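Local coordinates for cycloalternan-forming enzyme (Listeria monocytogenes serovar 1/2a, PDB 5F7U), which belongs to glycoside hydrolase family 31, joining a TIM barrel to beta-rich domains and a carbohydrate-binding module of family 6, at residues T158-L163 / D334-S339; D342-V347 / N715-M720. The protein carries 1 engineered substitution. All blocks are in the same frame, centred on the assembly; numbering follows the deposited sequence.

After the N-terminal strands, the chain reaches strand 158-164 of the galactose mutarotase-like region. It then runs through 170 residues, rich in strand, before strand 333-338 returns to pair with it and contact 1 closes that loop. A short turn leads into helix 343-354, where contact 2 opens. The next 367 residues include all eight strands of the TIM barrel, and the chain comes back at 715-720. The two loops follow in series, neither nested nor crossed. Contact 1 is internal to the N-terminal beta structure, whereas contact 2 joins helix 343-354, which follows strand 333-338, to the loop between helix 702-715 and strand 720-721. They meet where Ile-338 packs on Ile-346.

Contact 1 of 2, residues T158-L163 / D334-S339; sequences TLRMEL and DYYVIS
The guanidinium of Arg-160 has an oxygen over each face: Tyr-336 OH sits 3.2 Å above its centre, and Glu-162 OE2 lies over the opposite face, displaced toward the rim. Its edge is taken by Asp-334, gripped side-on by two nearly straight bonds, NE to OD1 and NH2 to OD2, each at 2.9 Å. Both use the syn side of the carboxylate and lie in the guanidinium plane, fixing its rotation, although the carboxylate is twisted by 25° from it. Arginine suits this place because CG leaves anti to the backbone N (chi1 -171°) and the chain then runs extended to NE, long enough to lay CG over the Tyr-336 ring, 3.9 Å from the centroid, and still reach Asp-334, with the guanidinium within 16° of parallel to that ring. Glu-162 and Asp-334 are like charges, probably kept together by the arginine and by a water that donates to Glu-162 OE2 and weakly to Asp-334 OD2. His-172 and Asn-302 bond to those same two oxygens.

On the sheet's other side, the Tyr-335 ring carries Met-161 CB over one face, 3.9 Å from its centroid. The flexible methionine bends back at chi2 and chi3, packing CE 3.5 Å from Tyr-335 CE2 and against Val-337 CG2. Its SD lies obliquely to the Tyr-335 ring, 5.3 Å from the centroid, a Met-aromatic contact. Tyr-335 OH is held by Asn-240.

Four backbone bonds join the hydrogen-bonded pairs Leu-159/Val-337 and Met-161/Tyr-335 in a regular antiparallel ladder of inner strands between 148-153 and 297-301, consistent with the all-beta galactose mutarotase-like domain of family 31.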
ATOM      1  N   THR A 158      -0.480  22.216  -8.197  1.00 15.04           N
ATOM      2  CA  THR A 158       0.206  21.100  -8.859  1.00 15.25           C
ATOM      3  C   THR A 158       0.817  21.627 -10.160  1.00 15.23           C
ATOM      4  O   THR A 158       0.086  21.971 -11.090  1.00 15.32           O
ATOM      5  CB  THR A 158      -0.770  19.931  -9.123  1.00 15.58           C
ATOM      6  OG1 THR A 158      -1.276  19.438  -7.875  1.00 16.28           O
ATOM      7  CG2 THR A 158      -0.069  18.757  -9.859  1.00 15.39           C
ATOM      8  N   LEU A 159       2.148  21.706 -10.184  1.00 15.02           N
ATOM      9  CA  LEU A 159       2.896  22.286 -11.303  1.00 15.07           C
ATOM     10  C   LEU A 159       3.386  21.192 -12.235  1.00 14.63           C
ATOM     11  O   LEU A 159       3.928  20.196 -11.775  1.00 14.58           O
ATOM     12  CB  LEU A 159       4.078  23.092 -10.765  1.00 15.63           C
ATOM     13  CG  LEU A 159       5.113  23.639 -11.757  1.00 15.73           C
ATOM     14  CD1 LEU A 159       4.512  24.761 -12.600  1.00 16.12           C
ATOM     15  CD2 LEU A 159       6.347  24.129 -11.012  1.00 16.45           C
ATOM     16  N   ARG A 160       3.205  21.389 -13.533  1.00 14.66           N
ATOM     17  CA  ARG A 160       3.690  20.443 -14.538  1.00 14.23           C
ATOM     18  C   ARG A 160       4.809  21.093 -15.342  1.00 14.83           C
ATOM     19  O   ARG A 160       4.655  22.203 -15.846  1.00 14.98           O
ATOM     20  CB  ARG A 160       2.551  20.049 -15.490  1.00 14.30           C
ATOM     21  CG  ARG A 160       2.901  18.908 -16.428  1.00 13.77           C
ATOM     22  CD  ARG A 160       1.758  18.732 -17.399  1.00 14.48           C
ATOM     23  NE  ARG A 160       1.910  17.543 -18.216  1.00 14.76           N
ATOM     24  CZ  ARG A 160       0.971  17.114 -19.058  1.00 15.42           C
ATOM     25  NH1 ARG A 160      -0.180  17.792 -19.190  1.00 15.66           N
ATOM     26  NH2 ARG A 160       1.172  15.993 -19.745  1.00 15.90           N
ATOM     27  N   MET A 161       5.925  20.383 -15.481  1.00 15.03           N
ATOM     28  CA  MET A 161       7.048  20.818 -16.315  1.00 16.08           C
ATOM     29  C   MET A 161       7.197  19.925 -17.524  1.00 15.06           C
ATOM     30  O   MET A 161       7.229  18.717 -17.371  1.00 14.28           O
ATOM     31  CB  MET A 161       8.351  20.689 -15.528  1.00 18.10           C
ATOM     32  CG  MET A 161       8.854  21.979 -14.965  1.00 21.90           C
ATOM     33  SD  MET A 161       7.817  22.476 -13.608  1.00 25.83           S
ATOM     34  CE  MET A 161       8.455  21.325 -12.371  1.00 25.61           C
ATOM     35  N   GLU A 162       7.329  20.531 -18.709  1.00 14.13           N
ATOM     36  CA  GLU A 162       7.491  19.752 -19.926  1.00 14.46           C
ATOM     37  C   GLU A 162       8.660  20.340 -20.686  1.00 14.15           C
ATOM     38  O   GLU A 162       8.644  21.526 -21.068  1.00 13.94           O
ATOM     39  CB  GLU A 162       6.218  19.756 -20.771  1.00 14.96           C
ATOM     40  CG  GLU A 162       5.072  18.968 -20.140  1.00 16.02           C
ATOM     41  CD  GLU A 162       3.781  19.172 -20.899  1.00 17.21           C
ATOM     42  OE1 GLU A 162       3.096  20.201 -20.691  1.00 17.20           O
ATOM     43  OE2 GLU A 162       3.479  18.305 -21.728  1.00 18.40           O
ATOM     44  N   LEU A 163       9.709  19.535 -20.840  1.00 13.77           N
ATOM     45  CA  LEU A 163      10.927  20.030 -21.491  1.00 13.81           C
ATOM     46  C   LEU A 163      11.026  19.430 -22.890  1.00 14.17           C
ATOM     47  O   LEU A 163      10.971  18.197 -23.047  1.00 14.17           O
ATOM     48  CB  LEU A 163      12.165  19.648 -20.665  1.00 13.67           C
ATOM     49  CG  LEU A 163      13.504  19.994 -21.339  1.00 14.27           C
ATOM     50  CD1 LEU A 163      13.791  21.507 -21.305  1.00 14.30           C
ATOM     51  CD2 LEU A 163      14.619  19.186 -20.681  1.00 14.05           C
ATOM     52  N   ASP A 334       8.446  15.021 -18.930  1.00 14.56           N
ATOM     53  CA  ASP A 334       7.161  15.487 -18.398  1.00 14.73           C
ATOM     54  C   ASP A 334       7.106  15.082 -16.925  1.00 14.10           C
ATOM     55  O   ASP A 334       7.068  13.887 -16.604  1.00 13.77           O
ATOM     56  CB  ASP A 334       6.051  14.819 -19.217  1.00 15.19           C
ATOM     57  CG  ASP A 334       4.645  15.248 -18.815  1.00 15.61           C
ATOM     58  OD1 ASP A 334       4.455  16.122 -17.948  1.00 15.54           O
ATOM     59  OD2 ASP A 334       3.704  14.678 -19.404  1.00 16.06           O
ATOM     60  N   TYR A 335       7.136  16.062 -16.019  1.00 13.90           N
ATOM     61  CA  TYR A 335       7.058  15.727 -14.582  1.00 13.81           C
ATOM     62  C   TYR A 335       6.274  16.757 -13.786  1.00 13.75           C
ATOM     63  O   TYR A 335       6.085  17.890 -14.234  1.00 14.49           O
ATOM     64  CB  TYR A 335       8.448  15.458 -13.965  1.00 13.81           C
ATOM     65  CG  TYR A 335       9.371  16.658 -13.846  1.00 14.57           C
ATOM     66  CD1 TYR A 335      10.102  17.099 -14.947  1.00 15.07           C
ATOM     67  CD2 TYR A 335       9.538  17.323 -12.617  1.00 14.70           C
ATOM     68  CE1 TYR A 335      10.958  18.207 -14.864  1.00 15.63           C
ATOM     69  CE2 TYR A 335      10.393  18.433 -12.513  1.00 15.33           C
ATOM     70  CZ  TYR A 335      11.097  18.856 -13.642  1.00 15.92           C
ATOM     71  OH  TYR A 335      11.946  19.937 -13.612  1.00 17.12           O
ATOM     72  N   TYR A 336       5.793  16.341 -12.622  1.00 13.45           N
ATOM     73  CA  TYR A 336       4.935  17.194 -11.817  1.00 13.65           C
ATOM     74  C   TYR A 336       5.544  17.375 -10.443  1.00 13.44           C
ATOM     75  O   TYR A 336       6.102  16.423  -9.871  1.00 13.36           O
ATOM     76  CB  TYR A 336       3.559  16.575 -11.627  1.00 13.58           C
ATOM     77  CG  TYR A 336       2.737  16.320 -12.869  1.00 14.03           C
ATOM     78  CD1 TYR A 336       2.984  15.199 -13.697  1.00 14.06           C
ATOM     79  CD2 TYR A 336       1.645  17.138 -13.179  1.00 14.53           C
ATOM     80  CE1 TYR A 336       2.190  14.958 -14.833  1.00 14.37           C
ATOM     81  CE2 TYR A 336       0.850  16.898 -14.297  1.00 14.76           C
ATOM     82  CZ  TYR A 336       1.126  15.815 -15.112  1.00 14.96           C
ATOM     83  OH  TYR A 336       0.290  15.612 -16.196  1.00 15.62           O
ATOM     84  N   VAL A 337       5.439  18.597  -9.913  1.00 13.72           N
ATOM     85  CA  VAL A 337       5.674  18.837  -8.494  1.00 13.74           C
ATOM     86  C   VAL A 337       4.307  19.142  -7.871  1.00 13.87           C
ATOM     87  O   VAL A 337       3.654  20.109  -8.238  1.00 14.08           O
ATOM     88  CB  VAL A 337       6.690  19.980  -8.246  1.00 14.18           C
ATOM     89  CG1 VAL A 337       6.838  20.251  -6.745  1.00 14.38           C
ATOM     90  CG2 VAL A 337       8.033  19.642  -8.894  1.00 14.21           C
ATOM     91  N   ILE A 338       3.913  18.297  -6.929  1.00 13.63           N
ATOM     92  CA  ILE A 338       2.545  18.225  -6.433  1.00 13.86           C
ATOM     93  C   ILE A 338       2.521  18.715  -4.994  1.00 14.30           C
ATOM     94  O   ILE A 338       3.210  18.155  -4.136  1.00 13.96           O
ATOM     95  CB  ILE A 338       2.027  16.769  -6.503  1.00 13.60           C
ATOM     96  CG1 ILE A 338       2.201  16.216  -7.939  1.00 13.73           C
ATOM     97  CG2 ILE A 338       0.568  16.713  -6.054  1.00 13.45           C
ATOM     98  CD1 ILE A 338       1.772  14.769  -8.098  1.00 13.89           C
ATOM     99  N   SER A 339       1.744  19.771  -4.751  1.00 15.35           N
ATOM    100  CA  SER A 339       1.469  20.241  -3.398  1.00 16.94           C
ATOM    101  C   SER A 339       0.008  19.907  -3.071  1.00 17.29           C
ATOM    102  O   SER A 339      -0.679  19.250  -3.860  1.00 17.26           O
ATOM    103  CB  SER A 339       1.738  21.744  -3.309  1.00 18.21           C
ATOM    104  OG  SER A 339       1.496  22.222  -1.989  1.00 21.11           O
TER
HETATM  105  O   HOH W   1       4.354  15.888 -22.251  1.00 24.18           O

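Contact 2 of 2, residues D342-V347 / N715-M720; sequences DQNDIV and NGKSMM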
ATOM      1  N   ASP A 342      -2.620  18.746   2.568  1.00 18.33           N
ATOM      2  CA  ASP A 342      -1.840  17.884   3.453  1.00 18.01           C
ATOM      3  C   ASP A 342      -1.246  16.719   2.644  1.00 16.32           C
ATOM      4  O   ASP A 342      -1.382  16.700   1.422  1.00 15.75           O
ATOM      5  CB  ASP A 342      -2.685  17.422   4.665  1.00 19.40           C
ATOM      6  CG  ASP A 342      -3.905  16.585   4.296  1.00 21.23           C
ATOM      7  OD1 ASP A 342      -3.917  15.838   3.292  1.00 21.29           O
ATOM      8  OD2 ASP A 342      -4.865  16.605   5.110  1.00 23.20           O
ATOM      9  N   GLN A 343      -0.588  15.750   3.296  1.00 15.14           N
ATOM     10  CA  GLN A 343       0.125  14.700   2.534  1.00 14.29           C
ATOM     11  C   GLN A 343      -0.828  13.795   1.778  1.00 14.03           C
ATOM     12  O   GLN A 343      -0.523  13.342   0.668  1.00 13.75           O
ATOM     13  CB  GLN A 343       1.020  13.833   3.437  1.00 14.04           C
ATOM     14  CG  GLN A 343       2.028  14.646   4.246  1.00 13.91           C
ATOM     15  CD  GLN A 343       3.067  15.319   3.360  1.00 13.94           C
ATOM     16  OE1 GLN A 343       2.920  16.484   2.969  1.00 14.19           O
ATOM     17  NE2 GLN A 343       4.129  14.595   3.053  1.00 13.53           N
ATOM     18  N   ASN A 344      -1.991  13.538   2.387  1.00 13.84           N
ATOM     19  CA  ASN A 344      -2.967  12.695   1.736  1.00 14.19           C
ATOM     20  C   ASN A 344      -3.612  13.372   0.545  1.00 14.24           C
ATOM     21  O   ASN A 344      -3.972  12.706  -0.438  1.00 14.53           O
ATOM     22  CB  ASN A 344      -3.989  12.222   2.755  1.00 14.56           C
ATOM     23  CG  ASN A 344      -3.361  11.317   3.786  1.00 14.57           C
ATOM     24  OD1 ASN A 344      -2.689  10.343   3.423  1.00 14.80           O
ATOM     25  ND2 ASN A 344      -3.513  11.664   5.066  1.00 15.03           N
ATOM     26  N   ASP A 345      -3.702  14.694   0.623  1.00 14.78           N
ATOM     27  CA  ASP A 345      -4.179  15.494  -0.501  1.00 14.76           C
ATOM     28  C   ASP A 345      -3.176  15.489  -1.656  1.00 14.42           C
ATOM     29  O   ASP A 345      -3.583  15.548  -2.828  1.00 14.18           O
ATOM     30  CB  ASP A 345      -4.466  16.922  -0.067  1.00 15.85           C
ATOM     31  CG  ASP A 345      -5.325  17.660  -1.067  1.00 16.64           C
ATOM     32  OD1 ASP A 345      -6.308  17.048  -1.538  1.00 16.94           O
ATOM     33  OD2 ASP A 345      -5.009  18.824  -1.369  1.00 17.05           O
ATOM     34  N   ILE A 346      -1.877  15.384  -1.341  1.00 13.64           N
ATOM     35  CA  ILE A 346      -0.856  15.242  -2.391  1.00 13.48           C
ATOM     36  C   ILE A 346      -1.103  13.935  -3.145  1.00 13.34           C
ATOM     37  O   ILE A 346      -1.110  13.911  -4.380  1.00 13.29           O
ATOM     38  CB  ILE A 346       0.579  15.323  -1.817  1.00 13.31           C
ATOM     39  CG1 ILE A 346       0.858  16.768  -1.357  1.00 13.74           C
ATOM     40  CG2 ILE A 346       1.627  14.822  -2.820  1.00 12.97           C
ATOM     41  CD1 ILE A 346       2.128  16.917  -0.518  1.00 13.94           C
ATOM     42  N   VAL A 347      -1.351  12.858  -2.393  1.00 13.08           N
ATOM     43  CA  VAL A 347      -1.731  11.575  -3.002  1.00 13.34           C
ATOM     44  C   VAL A 347      -3.001  11.689  -3.845  1.00 13.58           C
ATOM     45  O   VAL A 347      -3.046  11.157  -4.971  1.00 13.78           O
ATOM     46  CB  VAL A 347      -1.813  10.429  -1.960  1.00 13.13           C
ATOM     47  CG1 VAL A 347      -2.145   9.096  -2.643  1.00 13.19           C
ATOM     48  CG2 VAL A 347      -0.467  10.324  -1.270  1.00 13.32           C
ATOM     49  N   ASN A 715     -11.429  10.183  -2.332  1.00 21.46           N
ATOM     50  CA  ASN A 715     -10.553  11.247  -1.840  1.00 21.23           C
ATOM     51  C   ASN A 715      -9.069  10.923  -1.818  1.00 20.08           C
ATOM     52  O   ASN A 715      -8.262  11.715  -1.315  1.00 19.97           O
ATOM     53  CB  ASN A 715     -11.035  11.682  -0.458  1.00 22.23           C
ATOM     54  CG  ASN A 715     -12.474  12.162  -0.492  1.00 24.22           C
ATOM     55  OD1 ASN A 715     -12.868  12.919  -1.384  1.00 26.09           O
ATOM     56  ND2 ASN A 715     -13.272  11.691   0.447  1.00 25.05           N
ATOM     57  N   GLY A 716      -8.706   9.772  -2.374  1.00 18.80           N
ATOM     58  CA  GLY A 716      -7.295   9.392  -2.473  1.00 17.99           C
ATOM     59  C   GLY A 716      -6.578   9.081  -1.172  1.00 17.42           C
ATOM     60  O   GLY A 716      -5.338   9.001  -1.152  1.00 17.36           O
ATOM     61  N   LYS A 717      -7.327   8.934  -0.070  1.00 17.08           N
ATOM     62  CA  LYS A 717      -6.730   8.611   1.220  1.00 16.73           C
ATOM     63  C   LYS A 717      -6.601   7.096   1.354  1.00 15.50           C
ATOM     64  O   LYS A 717      -7.599   6.388   1.433  1.00 15.22           O
ATOM     65  CB  LYS A 717      -7.569   9.152   2.363  1.00 18.06           C
ATOM     66  CG  LYS A 717      -6.877   9.069   3.712  1.00 19.44           C
ATOM     67  CD  LYS A 717      -7.402  10.191   4.571  1.00 21.97           C
ATOM     68  CE  LYS A 717      -6.897  10.057   5.970  1.00 22.14           C
ATOM     69  NZ  LYS A 717      -7.740  10.992   6.760  1.00 23.53           N
ATOM     70  N   SER A 718      -5.365   6.598   1.374  1.00 14.40           N
ATOM     71  CA  SER A 718      -5.164   5.152   1.494  1.00 13.40           C
ATOM     72  C   SER A 718      -5.658   4.632   2.831  1.00 12.96           C
ATOM     73  O   SER A 718      -5.696   5.371   3.816  1.00 12.73           O
ATOM     74  CB  SER A 718      -3.685   4.806   1.296  1.00 13.20           C
ATOM     75  OG  SER A 718      -3.323   5.125  -0.046  1.00 13.44           O
ATOM     76  N   MET A 719      -6.035   3.351   2.859  1.00 12.78           N
ATOM     77  CA  MET A 719      -6.597   2.736   4.064  1.00 12.74           C
ATOM     78  C   MET A 719      -5.574   2.554   5.182  1.00 13.04           C
ATOM     79  O   MET A 719      -5.876   2.783   6.359  1.00 13.21           O
ATOM     80  CB  MET A 719      -7.237   1.397   3.718  1.00 12.63           C
ATOM     81  CG  MET A 719      -8.542   1.584   2.955  1.00 12.81           C
ATOM     82  SD  MET A 719      -9.097   0.049   2.217  1.00 13.07           S
ATOM     83  CE  MET A 719      -9.818  -0.747   3.639  1.00 12.91           C
ATOM     84  N   MET A 720      -4.361   2.149   4.802  1.00 12.88           N
ATOM     85  CA  MET A 720      -3.307   1.908   5.776  1.00 12.92           C
ATOM     86  C   MET A 720      -2.180   2.858   5.447  1.00 12.37           C
ATOM     87  O   MET A 720      -1.712   2.835   4.315  1.00 12.90           O
ATOM     88  CB  MET A 720      -2.831   0.458   5.642  1.00 13.91           C
ATOM     89  CG  MET A 720      -1.681   0.115   6.566  1.00 14.95           C
ATOM     90  SD  MET A 720      -1.115  -1.601   6.441  1.00 16.99           S
ATOM     91  CE  MET A 720      -0.709  -1.626   4.705  1.00 14.94           C
TER
HETATM   92  O   HOH W   2      -3.177   8.507   1.336  1.00 16.42           O
HETATM   93  O   HOH W   3      -6.762  12.227   0.822  1.00 37.21           O
HETATM   94  O   HOH W   4      -8.182  15.105  -0.483  1.00 36.11           O
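Val-347 and Asn-344, on the first turns of helix 343-354, face Gly-716 and Lys-717 just beyond helix 702-715, with CA atoms 6.0 Å apart for Val-347 and Gly-716 and 5.6 Å for Asn-344 and Lys-717. Gly-716 ends helix 702-715 with positive phi (68°), a conformation that glycine adopts easily. Val-347 meets it with one branch: CG1, anti to the backbone N (chi1 -177°), rests 3.5 Å from Gly-716 O, a compact apolar group against a carbonyl.

Asn-344 and Lys-717 meet at an angle, ND2 coming within 3.9 Å of the methylene CE. Lysine suits the spot because its long extended chain offers carbon to the amide while its ammonium goes on to a salt bridge with Asp-744. The amide is used at both ends: ND2 bonds to Asp-726, and OD1 accepts from a water at 2.8 Å. That water in turn accepts from Ser-718 N at 2.9 Å and donates weakly to Gly-716 O. A second water lies 2.7 Å from Asn-715 O and weakly approaches Asn-344 O.

Asp-342 is the N-cap of helix 343-354, OD1 accepting from Asp-345 N at 2.9 Å. Met-725 of helix 723-726 packs against both Asn-344 and Val-347. The chemistry implies a water-mediated joint: the firmest water link runs from the Asn-344 amide to the backbone of Ser-718, beside van der Waals contact. The bond from Asn-344 to Asp-726 joins helix 343-354 to the part of the chain after the barrel, while that from Lys-717 to Asp-744 is local to that part.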